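Local coordinates for protein carbohydrate kinase, pfkB family (Enterococcus faecalis, PDB 3KTN) that probably phosphorylates a sugar acid such as 2-keto-3-deoxygluconate, as a putative magnesium-binding kinase of the pfkB (ribokinase-like) family, at residues 164-169 with 185-190; 168-173 with 201-206; 208-213 with 226-231; 235-240 with 254-259. All coordinates share one frame; numbering follows the deposited sequence.

Contact 1 (164-169 with 185-190)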
loop_
_atom_site.group_PDB
_atom_site.type_symbol
_atom_site.label_atom_id
_atom_site.label_comp_id
_atom_site.label_asym_id
_atom_site.label_seq_id
_atom_site.Cartn_x
_atom_site.Cartn_y
_atom_site.Cartn_z
ATOM N N VAL A 164 -11.086 16.507 39.503
ATOM C CA VAL A 164 -11.375 17.102 38.204
ATOM C C VAL A 164 -10.121 17.621 37.505
ATOM O O VAL A 164 -9.340 18.376 38.088
ATOM C CB VAL A 164 -12.389 18.260 38.352
ATOM C CG1 VAL A 164 -12.733 18.840 36.992
ATOM C CG2 VAL A 164 -13.647 17.759 39.048
ATOM N N CYS A 165 -9.938 17.204 36.251
ATOM C CA CYS A 165 -8.787 17.610 35.448
ATOM C C CYS A 165 -9.281 18.409 34.256
ATOM O O CYS A 165 -10.362 18.153 33.735
ATOM C CB CYS A 165 -8.021 16.383 34.969
ATOM S SG CYS A 165 -7.610 15.254 36.310
ATOM N N PHE A 166 -8.479 19.368 33.818
ATOM C CA PHE A 166 -8.863 20.232 32.715
ATOM C C PHE A 166 -7.647 20.691 31.926
ATOM O O PHE A 166 -6.594 20.969 32.502
ATOM C CB PHE A 166 -9.601 21.452 33.278
ATOM C CG PHE A 166 -9.963 22.478 32.247
ATOM C CD1 PHE A 166 -10.975 22.236 31.330
ATOM C CD2 PHE A 166 -9.304 23.703 32.210
ATOM C CE1 PHE A 166 -11.325 23.196 30.389
ATOM C CE2 PHE A 166 -9.645 24.669 31.271
ATOM C CZ PHE A 166 -10.658 24.418 30.361
ATOM N N ASP A 167 -7.797 20.775 30.608
ATOM C CA ASP A 167 -6.704 21.219 29.759
ATOM C C ASP A 167 -7.089 22.465 28.986
ATOM O O ASP A 167 -8.178 22.547 28.423
ATOM C CB ASP A 167 -6.304 20.113 28.769
ATOM C CG ASP A 167 -7.375 19.846 27.718
ATOM O OD1 ASP A 167 -7.158 20.191 26.538
ATOM O OD2 ASP A 167 -8.442 19.303 28.069
ATOM N N PHE A 168 -6.194 23.444 28.985
ATOM C CA PHE A 168 -6.411 24.672 28.238
ATOM C C PHE A 168 -6.251 24.258 26.775
ATOM O O PHE A 168 -5.270 23.602 26.418
ATOM C CB PHE A 168 -5.330 25.708 28.583
ATOM C CG PHE A 168 -5.596 26.491 29.843
ATOM C CD1 PHE A 168 -6.149 27.766 29.777
ATOM C CD2 PHE A 168 -5.274 25.967 31.090
ATOM C CE1 PHE A 168 -6.378 28.511 30.941
ATOM C CE2 PHE A 168 -5.498 26.703 32.258
ATOM C CZ PHE A 168 -6.048 27.973 32.182
ATOM N N ASN A 169 -7.209 24.616 25.931
ATOM C CA ASN A 169 -7.110 24.273 24.519
ATOM C C ASN A 169 -7.188 25.571 23.737
ATOM O O ASN A 169 -7.926 25.681 22.765
ATOM C CB ASN A 169 -8.251 23.346 24.098
ATOM C CG ASN A 169 -7.961 22.628 22.791
ATOM O OD1 ASN A 169 -8.847 22.439 21.958
ATOM N ND2 ASN A 169 -6.713 22.213 22.611
ATOM N N GLN A 185 -14.020 34.017 29.679
ATOM C CA GLN A 185 -15.202 33.901 30.523
ATOM C C GLN A 185 -15.583 32.455 30.812
ATOM O O GLN A 185 -15.900 32.105 31.948
ATOM C CB GLN A 185 -16.386 34.604 29.855
ATOM C CG GLN A 185 -16.176 36.084 29.620
ATOM C CD GLN A 185 -17.263 36.690 28.756
ATOM O OE1 GLN A 185 -18.450 36.575 29.061
ATOM N NE2 GLN A 185 -16.860 37.343 27.671
ATOM N N GLN A 186 -15.558 31.617 29.780
ATOM C CA GLN A 186 -15.926 30.217 29.944
ATOM C C GLN A 186 -14.928 29.466 30.810
ATOM O O GLN A 186 -15.311 28.631 31.620
ATOM C CB GLN A 186 -16.064 29.554 28.576
ATOM C CG GLN A 186 -16.813 30.427 27.579
ATOM C CD GLN A 186 -18.104 31.001 28.149
ATOM O OE1 GLN A 186 -18.567 32.055 27.716
ATOM N NE2 GLN A 186 -18.694 30.303 29.113
ATOM N N TYR A 187 -13.646 29.768 30.649
ATOM C CA TYR A 187 -12.622 29.113 31.451
ATOM C C TYR A 187 -12.746 29.551 32.912
ATOM O O TYR A 187 -12.606 28.738 33.833
ATOM C CB TYR A 187 -11.229 29.456 30.907
ATOM C CG TYR A 187 -10.800 28.614 29.715
ATOM C CD1 TYR A 187 -11.659 28.393 28.637
ATOM C CD2 TYR A 187 -9.530 28.044 29.665
ATOM C CE1 TYR A 187 -11.261 27.623 27.539
ATOM C CE2 TYR A 187 -9.122 27.272 28.572
ATOM C CZ TYR A 187 -9.992 27.067 27.515
ATOM O OH TYR A 187 -9.587 26.310 26.437
ATOM N N GLU A 188 -13.023 30.836 33.125
ATOM C CA GLU A 188 -13.162 31.353 34.482
ATOM C C GLU A 188 -14.316 30.660 35.193
ATOM O O GLU A 188 -14.298 30.498 36.409
ATOM C CB GLU A 188 -13.370 32.873 34.453
ATOM C CG GLU A 188 -12.201 33.600 33.802
ATOM C CD GLU A 188 -12.321 35.112 33.839
ATOM O OE1 GLU A 188 -13.437 35.636 33.622
ATOM O OE2 GLU A 188 -11.286 35.779 34.065
ATOM N N ARG A 189 -15.305 30.216 34.423
ATOM C CA ARG A 189 -16.458 29.534 34.993
ATOM C C ARG A 189 -16.161 28.107 35.446
ATOM O O ARG A 189 -16.708 27.648 36.450
ATOM C CB ARG A 189 -17.610 29.518 33.987
ATOM C CG ARG A 189 -18.105 30.901 33.605
ATOM C CD ARG A 189 -19.152 30.836 32.509
ATOM N NE ARG A 189 -20.339 30.095 32.923
ATOM C CZ ARG A 189 -21.401 29.911 32.145
ATOM N NH1 ARG A 189 -21.419 30.418 30.916
ATOM N NH2 ARG A 189 -22.447 29.228 32.591
ATOM N N ILE A 190 -15.290 27.404 34.724
ATOM C CA ILE A 190 -14.981 26.021 35.093
ATOM C C ILE A 190 -13.789 25.881 36.031
ATOM O O ILE A 190 -13.752 24.971 36.859
ATOM C CB ILE A 190 -14.721 25.135 33.840
ATOM C CG1 ILE A 190 -14.763 23.655 34.232
ATOM C CG2 ILE A 190 -13.358 25.467 33.237
ATOM C CD1 ILE A 190 -14.660 22.688 33.054
#
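Within the beta-alpha-beta unit made by strand 163-167, helix 177-190 and strand 196-198, Tyr187 of the helix reaches Phe166 of the strand and Phe168 and Asn169 of the loop just after it, while Ile190 packs on Phe166. Phe166 presents its ring edge to the face of Tyr187 in a T-shaped pair, planes at 78° and CZ of Phe166 3.7 Å from CE2 of Tyr187. One face of Phe166 takes the Ile190 methyl CG2, a CH-pi contact 4.1 Å from the ring centroid. The Phe168 ring meets that of Tyr187 obliquely, CD1 of Phe168 lying 3.2 Å from CE2 of Tyr187. Asn169 N donates to Tyr187 OH over 3.0 Å, nearly straight. Tyr187 CG lies anti to its carbonyl carbon (chi1 -82°), directing the ring toward the strand and the loop. The axes of segments 164-167 and 185-190 approach to 11.1 Å and run nearly antiparallel (163°); Leu140 of helix 138-142 packs against Phe166, Tyr187 and Ile190, and Ile135 of strand 132-135 touches Ile190.

Contact 2 (168-173 with 201-206). With SO4 (sulfate ion), chain B.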
loop_
_atom_site.group_PDB
_atom_site.type_symbol
_atom_site.label_atom_id
_atom_site.label_comp_id
_atom_site.label_asym_id
_atom_site.label_seq_id
_atom_site.Cartn_x
_atom_site.Cartn_y
_atom_site.Cartn_z
ATOM N N PHE A 168 -6.194 23.444 28.985
ATOM C CA PHE A 168 -6.411 24.672 28.238
ATOM C C PHE A 168 -6.251 24.258 26.775
ATOM O O PHE A 168 -5.270 23.602 26.418
ATOM C CB PHE A 168 -5.330 25.708 28.583
ATOM C CG PHE A 168 -5.596 26.491 29.843
ATOM C CD1 PHE A 168 -6.149 27.766 29.777
ATOM C CD2 PHE A 168 -5.274 25.967 31.090
ATOM C CE1 PHE A 168 -6.378 28.511 30.941
ATOM C CE2 PHE A 168 -5.498 26.703 32.258
ATOM C CZ PHE A 168 -6.048 27.973 32.182
ATOM N N ASN A 169 -7.209 24.616 25.931
ATOM C CA ASN A 169 -7.110 24.273 24.519
ATOM C C ASN A 169 -7.188 25.571 23.737
ATOM O O ASN A 169 -7.926 25.681 22.765
ATOM C CB ASN A 169 -8.251 23.346 24.098
ATOM C CG ASN A 169 -7.961 22.628 22.791
ATOM O OD1 ASN A 169 -8.847 22.439 21.958
ATOM N ND2 ASN A 169 -6.713 22.213 22.611
ATOM N N TYR A 170 -6.419 26.557 24.183
ATOM C CA TYR A 170 -6.390 27.869 23.554
ATOM C C TYR A 170 -5.286 27.987 22.517
ATOM O O TYR A 170 -4.106 27.861 22.835
ATOM C CB TYR A 170 -6.199 28.958 24.616
ATOM C CG TYR A 170 -5.868 30.323 24.045
ATOM C CD1 TYR A 170 -6.758 30.984 23.197
ATOM C CD2 TYR A 170 -4.660 30.952 24.353
ATOM C CE1 TYR A 170 -6.454 32.241 22.670
ATOM C CE2 TYR A 170 -4.346 32.209 23.831
ATOM C CZ TYR A 170 -5.247 32.846 22.992
ATOM O OH TYR A 170 -4.942 34.084 22.476
ATOM N N ARG A 171 -5.681 28.231 21.273
ATOM C CA ARG A 171 -4.724 28.390 20.190
ATOM C C ARG A 171 -4.853 29.806 19.639
ATOM O O ARG A 171 -5.786 30.120 18.901
ATOM C CB ARG A 171 -4.972 27.352 19.094
ATOM C CG ARG A 171 -4.730 25.926 19.559
ATOM C CD ARG A 171 -4.918 24.927 18.435
ATOM N NE ARG A 171 -4.844 23.546 18.903
ATOM C CZ ARG A 171 -3.766 22.991 19.448
ATOM N NH1 ARG A 171 -2.656 23.698 19.597
ATOM N NH2 ARG A 171 -3.801 21.724 19.845
ATOM N N PRO A 172 -3.907 30.682 20.011
ATOM C CA PRO A 172 -3.858 32.085 19.591
ATOM C C PRO A 172 -4.195 32.269 18.115
ATOM O O PRO A 172 -5.112 33.007 17.755
ATOM C CB PRO A 172 -2.418 32.479 19.901
ATOM C CG PRO A 172 -2.097 31.646 21.106
ATOM C CD PRO A 172 -2.673 30.307 20.730
ATOM N N SER A 173 -3.441 31.573 17.272
ATOM C CA SER A 173 -3.600 31.638 15.824
ATOM C C SER A 173 -5.007 31.372 15.289
ATOM O O SER A 173 -5.381 31.896 14.239
ATOM C CB SER A 173 -2.609 30.674 15.165
ATOM O OG SER A 173 -2.653 29.398 15.784
ATOM N N ARG A 201 2.251 29.210 30.656
ATOM C CA ARG A 201 2.337 30.566 31.180
ATOM C C ARG A 201 1.626 31.531 30.240
ATOM O O ARG A 201 0.841 32.374 30.678
ATOM C CB ARG A 201 3.802 30.983 31.313
ATOM C CG ARG A 201 4.011 32.456 31.650
ATOM C CD ARG A 201 5.481 32.833 31.534
ATOM N NE ARG A 201 5.755 34.199 31.976
ATOM C CZ ARG A 201 5.295 35.290 31.372
ATOM N NH1 ARG A 201 4.530 35.184 30.291
ATOM N NH2 ARG A 201 5.606 36.490 31.847
ATOM N N ARG A 202 1.902 31.404 28.947
ATOM C CA ARG A 202 1.286 32.277 27.958
ATOM C C ARG A 202 -0.235 32.214 27.987
ATOM O O ARG A 202 -0.902 33.167 27.586
ATOM C CB ARG A 202 1.789 31.941 26.551
ATOM C CG ARG A 202 3.267 32.216 26.345
ATOM C CD ARG A 202 3.639 32.169 24.871
ATOM N NE ARG A 202 5.069 32.390 24.662
ATOM C CZ ARG A 202 6.023 31.552 25.059
ATOM N NH1 ARG A 202 5.701 30.430 25.690
ATOM N NH2 ARG A 202 7.298 31.839 24.827
ATOM N N ASP A 203 -0.794 31.097 28.447
ATOM C CA ASP A 203 -2.247 30.995 28.518
ATOM C C ASP A 203 -2.751 31.955 29.589
ATOM O O ASP A 203 -3.693 32.718 29.365
ATOM C CB ASP A 203 -2.694 29.569 28.868
ATOM C CG ASP A 203 -2.558 28.606 27.700
ATOM O OD1 ASP A 203 -3.004 28.953 26.585
ATOM O OD2 ASP A 203 -2.021 27.498 27.902
ATOM N N LEU A 204 -2.111 31.915 30.752
ATOM C CA LEU A 204 -2.493 32.772 31.863
ATOM C C LEU A 204 -2.440 34.244 31.467
ATOM O O LEU A 204 -3.378 34.995 31.723
ATOM C CB LEU A 204 -1.571 32.516 33.057
ATOM C CG LEU A 204 -1.491 31.045 33.469
ATOM C CD1 LEU A 204 -0.578 30.891 34.675
ATOM C CD2 LEU A 204 -2.887 30.528 33.783
ATOM N N VAL A 205 -1.352 34.642 30.818
ATOM C CA VAL A 205 -1.175 36.025 30.397
ATOM C C VAL A 205 -2.041 36.429 29.203
ATOM O O VAL A 205 -2.832 37.373 29.291
ATOM C CB VAL A 205 0.310 36.303 30.055
ATOM C CG1 VAL A 205 0.468 37.707 29.491
ATOM C CG2 VAL A 205 1.168 36.136 31.303
ATOM N N GLU A 206 -1.898 35.712 28.094
ATOM C CA GLU A 206 -2.642 36.022 26.879
ATOM C C GLU A 206 -4.126 35.696 26.869
ATOM O O GLU A 206 -4.898 36.368 26.186
ATOM C CB GLU A 206 -1.990 35.338 25.679
ATOM C CG GLU A 206 -0.677 35.955 25.260
ATOM C CD GLU A 206 -0.075 35.248 24.067
ATOM O OE1 GLU A 206 -0.808 35.043 23.073
ATOM O OE2 GLU A 206 1.126 34.904 24.123
HETATM S S SO4 B . -7.564 21.156 18.763
HETATM O O1 SO4 B . -7.257 22.594 18.887
HETATM O O2 SO4 B . -6.448 20.367 19.305
HETATM O O3 SO4 B . -8.793 20.844 19.513
HETATM O O4 SO4 B . -7.775 20.841 17.340
#
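Arg171 NE donates to sulfate O1 over 2.6 Å, and its NH2 reaches O2 of the same ion over 3.0 Å at 170°, so one guanidinium edge, with the sulfur near its plane, grips two oxygens. Arg108 NH2 supplies a further hydrogen bond to the anion, which probably came from the crystallisation liquor. Arg171 points away from helix 201-206; Tyr170 and Phe168, earlier in the same loop, point toward that helix and carry the packing, CZ of Phe168 lying 4.4 Å from CD2 of Leu204. Asp203 lies between them. Its OD1 comes to the edge of the Tyr170 ring, near the ring plane and 3.4 Å from CD2, with carboxylate and ring planes 67° apart. Against Phe168 the same carboxylate is almost parallel to the ring, 9° between planes, and OD2 of Asp203 approaches CB of Phe168 at 3.8 Å. That OD2 accepts a hydrogen bond from Ser200 N just before the helix, which helps fix the carboxylate's rotation. The N of Pro172 stands 3.9 Å above the plane of the Tyr170 ring, over its centre, because chi1 swings that ring away from its own backbone N. Farther out, Glu206 OE1 lies 4.1 Å from Pro172 CG. The arrangement is surface packing of the loop between strand 163-167 and helix 177-190 against short helix 201-206, in the alpha/beta domain of a ribokinase-like fold.

Contact 3 (208-213 with 226-231)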
loop_
_atom_site.group_PDB
_atom_site.type_symbol
_atom_site.label_atom_id
_atom_site.label_comp_id
_atom_site.label_asym_id
_atom_site.label_seq_id
_atom_site.Cartn_x
_atom_site.Cartn_y
_atom_site.Cartn_z
ATOM N N LEU A 208 -6.122 34.497 30.019
ATOM C CA LEU A 208 -6.732 34.885 31.278
ATOM C C LEU A 208 -6.368 36.307 31.700
ATOM O O LEU A 208 -6.699 36.739 32.800
ATOM C CB LEU A 208 -6.338 33.887 32.369
ATOM C CG LEU A 208 -6.758 32.439 32.101
ATOM C CD1 LEU A 208 -6.362 31.573 33.275
ATOM C CD2 LEU A 208 -8.260 32.362 31.872
ATOM N N GLY A 209 -5.680 37.021 30.815
ATOM C CA GLY A 209 -5.299 38.395 31.086
ATOM C C GLY A 209 -4.455 38.670 32.318
ATOM O O GLY A 209 -4.340 39.821 32.731
ATOM N N PHE A 210 -3.864 37.639 32.911
ATOM C CA PHE A 210 -3.027 37.842 34.090
ATOM C C PHE A 210 -1.868 38.778 33.771
ATOM O O PHE A 210 -1.417 38.861 32.624
ATOM C CB PHE A 210 -2.476 36.509 34.594
ATOM C CG PHE A 210 -3.391 35.793 35.545
ATOM C CD1 PHE A 210 -3.049 35.662 36.887
ATOM C CD2 PHE A 210 -4.590 35.249 35.105
ATOM C CE1 PHE A 210 -3.889 34.996 37.776
ATOM C CE2 PHE A 210 -5.437 34.581 35.986
ATOM C CZ PHE A 210 -5.086 34.455 37.323
ATOM N N ILE A 211 -1.395 39.488 34.790
ATOM C CA ILE A 211 -0.281 40.420 34.638
ATOM C C ILE A 211 0.852 40.012 35.578
ATOM O O ILE A 211 0.641 39.809 36.775
ATOM C CB ILE A 211 -0.706 41.873 34.971
ATOM C CG1 ILE A 211 -1.845 42.321 34.047
ATOM C CG2 ILE A 211 0.485 42.809 34.825
ATOM C CD1 ILE A 211 -1.460 42.422 32.581
ATOM N N PRO A 212 2.072 39.872 35.039
ATOM C CA PRO A 212 3.237 39.483 35.839
ATOM C C PRO A 212 3.864 40.645 36.606
ATOM O O PRO A 212 3.871 41.782 36.135
ATOM C CB PRO A 212 4.185 38.909 34.797
ATOM C CG PRO A 212 3.914 39.783 33.615
ATOM C CD PRO A 212 2.402 39.873 33.602
ATOM N N ARG A 213 4.383 40.347 37.793
ATOM C CA ARG A 213 5.030 41.349 38.632
ATOM C C ARG A 213 6.283 41.852 37.923
ATOM O O ARG A 213 7.339 41.226 38.006
ATOM C CB ARG A 213 5.410 40.729 39.979
ATOM C CG ARG A 213 4.232 40.455 40.898
ATOM C CD ARG A 213 3.877 41.696 41.703
ATOM N NE ARG A 213 4.956 42.061 42.617
ATOM C CZ ARG A 213 5.284 41.370 43.706
ATOM N NH1 ARG A 213 4.612 40.274 44.029
ATOM N NH2 ARG A 213 6.295 41.767 44.464
ATOM N N ILE A 226 2.143 32.040 38.384
ATOM C CA ILE A 226 1.461 30.750 38.356
ATOM C C ILE A 226 0.848 30.316 39.683
ATOM O O ILE A 226 -0.294 29.856 39.722
ATOM C CB ILE A 226 2.418 29.642 37.846
ATOM C CG1 ILE A 226 2.765 29.910 36.383
ATOM C CG2 ILE A 226 1.777 28.267 38.004
ATOM C CD1 ILE A 226 3.796 28.973 35.807
ATOM N N GLN A 227 1.593 30.449 40.773
ATOM C CA GLN A 227 1.054 30.047 42.067
ATOM C C GLN A 227 -0.038 31.007 42.525
ATOM O O GLN A 227 -0.846 30.672 43.391
ATOM C CB GLN A 227 2.174 29.947 43.101
ATOM C CG GLN A 227 3.209 28.905 42.724
ATOM C CD GLN A 227 4.232 28.670 43.806
ATOM O OE1 GLN A 227 4.876 29.608 44.279
ATOM N NE2 GLN A 227 4.398 27.414 44.203
ATOM N N ARG A 228 -0.068 32.192 41.923
ATOM C CA ARG A 228 -1.076 33.193 42.243
ATOM C C ARG A 228 -2.369 32.711 41.577
ATOM O O ARG A 228 -3.432 32.664 42.203
ATOM C CB ARG A 228 -0.655 34.551 41.673
ATOM C CG ARG A 228 -1.191 35.761 42.424
ATOM C CD ARG A 228 -0.573 37.041 41.869
ATOM N NE ARG A 228 -1.171 37.435 40.596
ATOM C CZ ARG A 228 -0.551 38.148 39.662
ATOM N NH1 ARG A 228 0.700 38.546 39.844
ATOM N NH2 ARG A 228 -1.190 38.481 38.548
ATOM N N PHE A 229 -2.260 32.352 40.300
ATOM C CA PHE A 229 -3.388 31.841 39.523
ATOM C C PHE A 229 -3.954 30.602 40.210
ATOM O O PHE A 229 -5.167 30.430 40.305
ATOM C CB PHE A 229 -2.915 31.491 38.103
ATOM C CG PHE A 229 -3.800 30.506 37.379
ATOM C CD1 PHE A 229 -5.052 30.882 36.904
ATOM C CD2 PHE A 229 -3.374 29.194 37.177
ATOM C CE1 PHE A 229 -5.869 29.968 36.236
ATOM C CE2 PHE A 229 -4.180 28.272 36.510
ATOM C CZ PHE A 229 -5.431 28.659 36.039
HETATM N N MSE A 230 -3.064 29.749 40.703
HETATM C CA MSE A 230 -3.464 28.518 41.370
HETATM C C MSE A 230 -4.216 28.705 42.683
HETATM O O MSE A 230 -5.217 28.027 42.927
HETATM C CB MSE A 230 -2.245 27.642 41.628
HETATM C CG MSE A 230 -1.623 27.047 40.381
HETATM SE SE MSE A 230 -0.193 25.855 40.866
HETATM C CE MSE A 230 -1.240 24.329 41.433
ATOM N N SER A 231 -3.725 29.598 43.539
ATOM C CA SER A 231 -4.377 29.828 44.823
ATOM C C SER A 231 -5.736 30.478 44.616
ATOM O O SER A 231 -6.664 30.247 45.386
ATOM C CB SER A 231 -3.494 30.694 45.730
ATOM O OG SER A 231 -3.122 31.899 45.089
#
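Phe229 enters the contact from helix 218-233 with CB set 3.7 Å from CE1 of Phe210, the side chain that the loop 208-213 turns toward the helix. CG is anti to the backbone N, which carries the ring past Phe210: CD1 of Phe229 comes 3.6 Å from CZ of Phe210. The two rings form an offset edge-to-face pair, planes at 82° and centroids 5.6 Å apart, with the edge of Phe229 toward the face of Phe210. Beyond this, CE1 of Phe229 meets Leu208 CD1 at 3.4 Å, and CZ lies farther from the same methyl. One helix residue earlier, Arg228 passes Phe210 with its guanidinium 15° from the ring plane. Its NH2 donates to Ile211 O over 2.9 Å at 162°, and NH1 adds a weak bond to that oxygen; Glu224 forms a salt bridge with NH1. Thus the buried part relies on apolar contacts, whereas toward the solvent-facing side a charged group, probably neutralised in part by Glu224, pins the loop backbone through one carbonyl oxygen.

Contact 4 (235-240 with 254-259)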
loop_
_atom_site.group_PDB
_atom_site.type_symbol
_atom_site.label_atom_id
_atom_site.label_comp_id
_atom_site.label_asym_id
_atom_site.label_seq_id
_atom_site.Cartn_x
_atom_site.Cartn_y
_atom_site.Cartn_z
ATOM N N LEU A 235 -6.274 25.471 42.958
ATOM C CA LEU A 235 -5.878 24.310 42.169
ATOM C C LEU A 235 -4.841 23.505 42.931
ATOM O O LEU A 235 -4.072 24.055 43.721
ATOM C CB LEU A 235 -5.287 24.758 40.832
ATOM C CG LEU A 235 -6.198 25.637 39.976
ATOM C CD1 LEU A 235 -5.456 26.073 38.725
ATOM C CD2 LEU A 235 -7.469 24.873 39.623
ATOM N N GLU A 236 -4.820 22.197 42.688
ATOM C CA GLU A 236 -3.875 21.304 43.343
ATOM C C GLU A 236 -2.589 21.144 42.523
ATOM O O GLU A 236 -1.483 21.202 43.071
ATOM C CB GLU A 236 -4.533 19.941 43.565
ATOM C CG GLU A 236 -3.665 18.931 44.272
ATOM C CD GLU A 236 -4.397 17.637 44.518
ATOM O OE1 GLU A 236 -5.580 17.549 44.128
ATOM O OE2 GLU A 236 -3.799 16.707 45.100
ATOM N N TRP A 237 -2.740 20.957 41.210
ATOM C CA TRP A 237 -1.598 20.782 40.303
ATOM C C TRP A 237 -1.768 21.569 39.010
ATOM O O TRP A 237 -2.856 21.620 38.443
ATOM C CB TRP A 237 -1.424 19.301 39.931
ATOM C CG TRP A 237 -0.584 18.470 40.861
ATOM C CD1 TRP A 237 -0.262 18.753 42.154
ATOM C CD2 TRP A 237 -0.024 17.177 40.582
ATOM N NE1 TRP A 237 0.459 17.717 42.702
ATOM C CE2 TRP A 237 0.617 16.733 41.758
ATOM C CE3 TRP A 237 -0.008 16.344 39.451
ATOM C CZ2 TRP A 237 1.274 15.499 41.842
ATOM C CZ3 TRP A 237 0.646 15.112 39.532
ATOM C CH2 TRP A 237 1.274 14.703 40.721
ATOM N N PHE A 238 -0.685 22.189 38.554
ATOM C CA PHE A 238 -0.681 22.932 37.298
ATOM C C PHE A 238 0.541 22.406 36.557
ATOM O O PHE A 238 1.651 22.444 37.089
ATOM C CB PHE A 238 -0.520 24.435 37.531
ATOM C CG PHE A 238 -0.507 25.242 36.256
ATOM C CD1 PHE A 238 -1.677 25.447 35.533
ATOM C CD2 PHE A 238 0.680 25.783 35.769
ATOM C CE1 PHE A 238 -1.666 26.185 34.339
ATOM C CE2 PHE A 238 0.701 26.517 34.583
ATOM C CZ PHE A 238 -0.475 26.718 33.867
ATOM N N ALA A 239 0.351 21.904 35.340
ATOM C CA ALA A 239 1.481 21.361 34.594
ATOM C C ALA A 239 1.447 21.676 33.105
ATOM O O ALA A 239 0.393 21.948 32.531
ATOM C CB ALA A 239 1.570 19.855 34.812
ATOM N N GLY A 240 2.624 21.641 32.494
ATOM C CA GLY A 240 2.750 21.928 31.081
ATOM C C GLY A 240 4.177 21.687 30.638
ATOM O O GLY A 240 4.996 21.176 31.402
ATOM N N GLY A 254 9.430 19.700 30.905
ATOM C CA GLY A 254 8.148 19.733 31.577
ATOM C C GLY A 254 8.230 20.395 32.939
ATOM O O GLY A 254 9.271 20.356 33.597
ATOM N N TYR A 255 7.136 21.022 33.357
ATOM C CA TYR A 255 7.088 21.666 34.664
ATOM C C TYR A 255 5.802 21.282 35.372
ATOM O O TYR A 255 4.771 21.047 34.733
ATOM C CB TYR A 255 7.188 23.189 34.532
ATOM C CG TYR A 255 6.191 23.789 33.576
ATOM C CD1 TYR A 255 4.841 23.885 33.915
ATOM C CD2 TYR A 255 6.590 24.225 32.310
ATOM C CE1 TYR A 255 3.913 24.395 33.019
ATOM C CE2 TYR A 255 5.670 24.737 31.407
ATOM C CZ TYR A 255 4.333 24.816 31.772
ATOM O OH TYR A 255 3.416 25.315 30.883
ATOM N N LEU A 256 5.879 21.201 36.697
ATOM C CA LEU A 256 4.740 20.838 37.529
ATOM C C LEU A 256 4.722 21.728 38.773
ATOM O O LEU A 256 5.661 21.708 39.575
ATOM C CB LEU A 256 4.848 19.365 37.932
ATOM C CG LEU A 256 3.860 18.776 38.939
ATOM C CD1 LEU A 256 2.426 18.953 38.457
ATOM C CD2 LEU A 256 4.186 17.304 39.131
ATOM N N TYR A 257 3.655 22.509 38.922
ATOM C CA TYR A 257 3.510 23.422 40.059
ATOM C C TYR A 257 2.384 23.035 41.009
ATOM O O TYR A 257 1.416 22.371 40.631
ATOM C CB TYR A 257 3.189 24.845 39.587
ATOM C CG TYR A 257 4.268 25.577 38.827
ATOM C CD1 TYR A 257 5.165 26.420 39.485
ATOM C CD2 TYR A 257 4.354 25.478 37.439
ATOM C CE1 TYR A 257 6.114 27.153 38.773
ATOM C CE2 TYR A 257 5.297 26.202 36.722
ATOM C CZ TYR A 257 6.172 27.036 37.391
ATOM O OH TYR A 257 7.094 27.755 36.669
ATOM N N THR A 258 2.535 23.473 42.250
ATOM C CA THR A 258 1.528 23.299 43.287
ATOM C C THR A 258 1.478 24.729 43.809
ATOM O O THR A 258 2.229 25.583 43.332
ATOM C CB THR A 258 1.982 22.374 44.429
ATOM O OG1 THR A 258 3.120 22.945 45.082
ATOM C CG2 THR A 258 2.335 20.996 43.895
ATOM N N GLN A 259 0.612 25.011 44.769
ATOM C CA GLN A 259 0.557 26.366 45.285
ATOM C C GLN A 259 1.835 26.708 46.047
ATOM O O GLN A 259 2.197 27.878 46.159
ATOM C CB GLN A 259 -0.676 26.547 46.177
ATOM C CG GLN A 259 -1.973 26.595 45.384
ATOM C CD GLN A 259 -3.203 26.759 46.251
ATOM O OE1 GLN A 259 -3.301 27.698 47.039
ATOM N NE2 GLN A 259 -4.156 25.848 46.102
HETATM O O HOH W 1 -1.576 23.438 45.172
#
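Tyr255, Phe238 and Leu256 bury more surface here than any other residues, and they lie on the two sides of an antiparallel hairpin. Tyr255 and Phe238 share one side with Tyr257. With CG between its backbone N and carbonyl carbon (chi1 53°), Tyr255 lays its ring over Gly240, whose O stands 3.4 Å from the plane of the Tyr255 ring, over its centre. Phe238 CE2 reaches 4.2 Å from Tyr255 CE1, while its backbone pairs with Tyr257, Tyr257 N donating to Phe238 O over 2.7 Å at 178°. Gly240 and Tyr255 form the next hydrogen-bonded pair. On the reverse side Leu256 covers Trp237, its CD2 sitting 4.1 Å from the centroid of the six-membered ring, a CH-pi contact 7° off the normal. Beyond the paired strands, Gln259 NE2 donates to Leu235 O over 3.0 Å, and a water joins Gln259 N to the carbonyls of Leu235 and Glu236. Helix 218-233 packs on Phe238 and Tyr257 through Ile226; helix 296-310 touches Trp237 and Leu256, and strand 196-198 flanks strand 237-245.

Contact 4 is the buried member of the set and contact 2 the surface one; contacts 1 and 3 are partly buried. Contacts 1 and 4 both reach the large mixed sheet, the first by laying a helix on a parallel strand, the other by pairing antiparallel strands. Contacts 1 and 2 share Phe168, which also packs on Leu208 and Phe229 of contact 3, CZ of Phe168 lying 3.8 Å from CD1 of Leu208. Helix 218-233 serves contact 3 and also touches contact 4, Gln227 NE2 bonding to Thr258 O. Contact 1 rests on aromatic packing, contact 4 on backbone hydrogen bonds with aromatic side chains on both faces; carboxylates and guanidinium groups appear toward the surface in contacts 2 and 3.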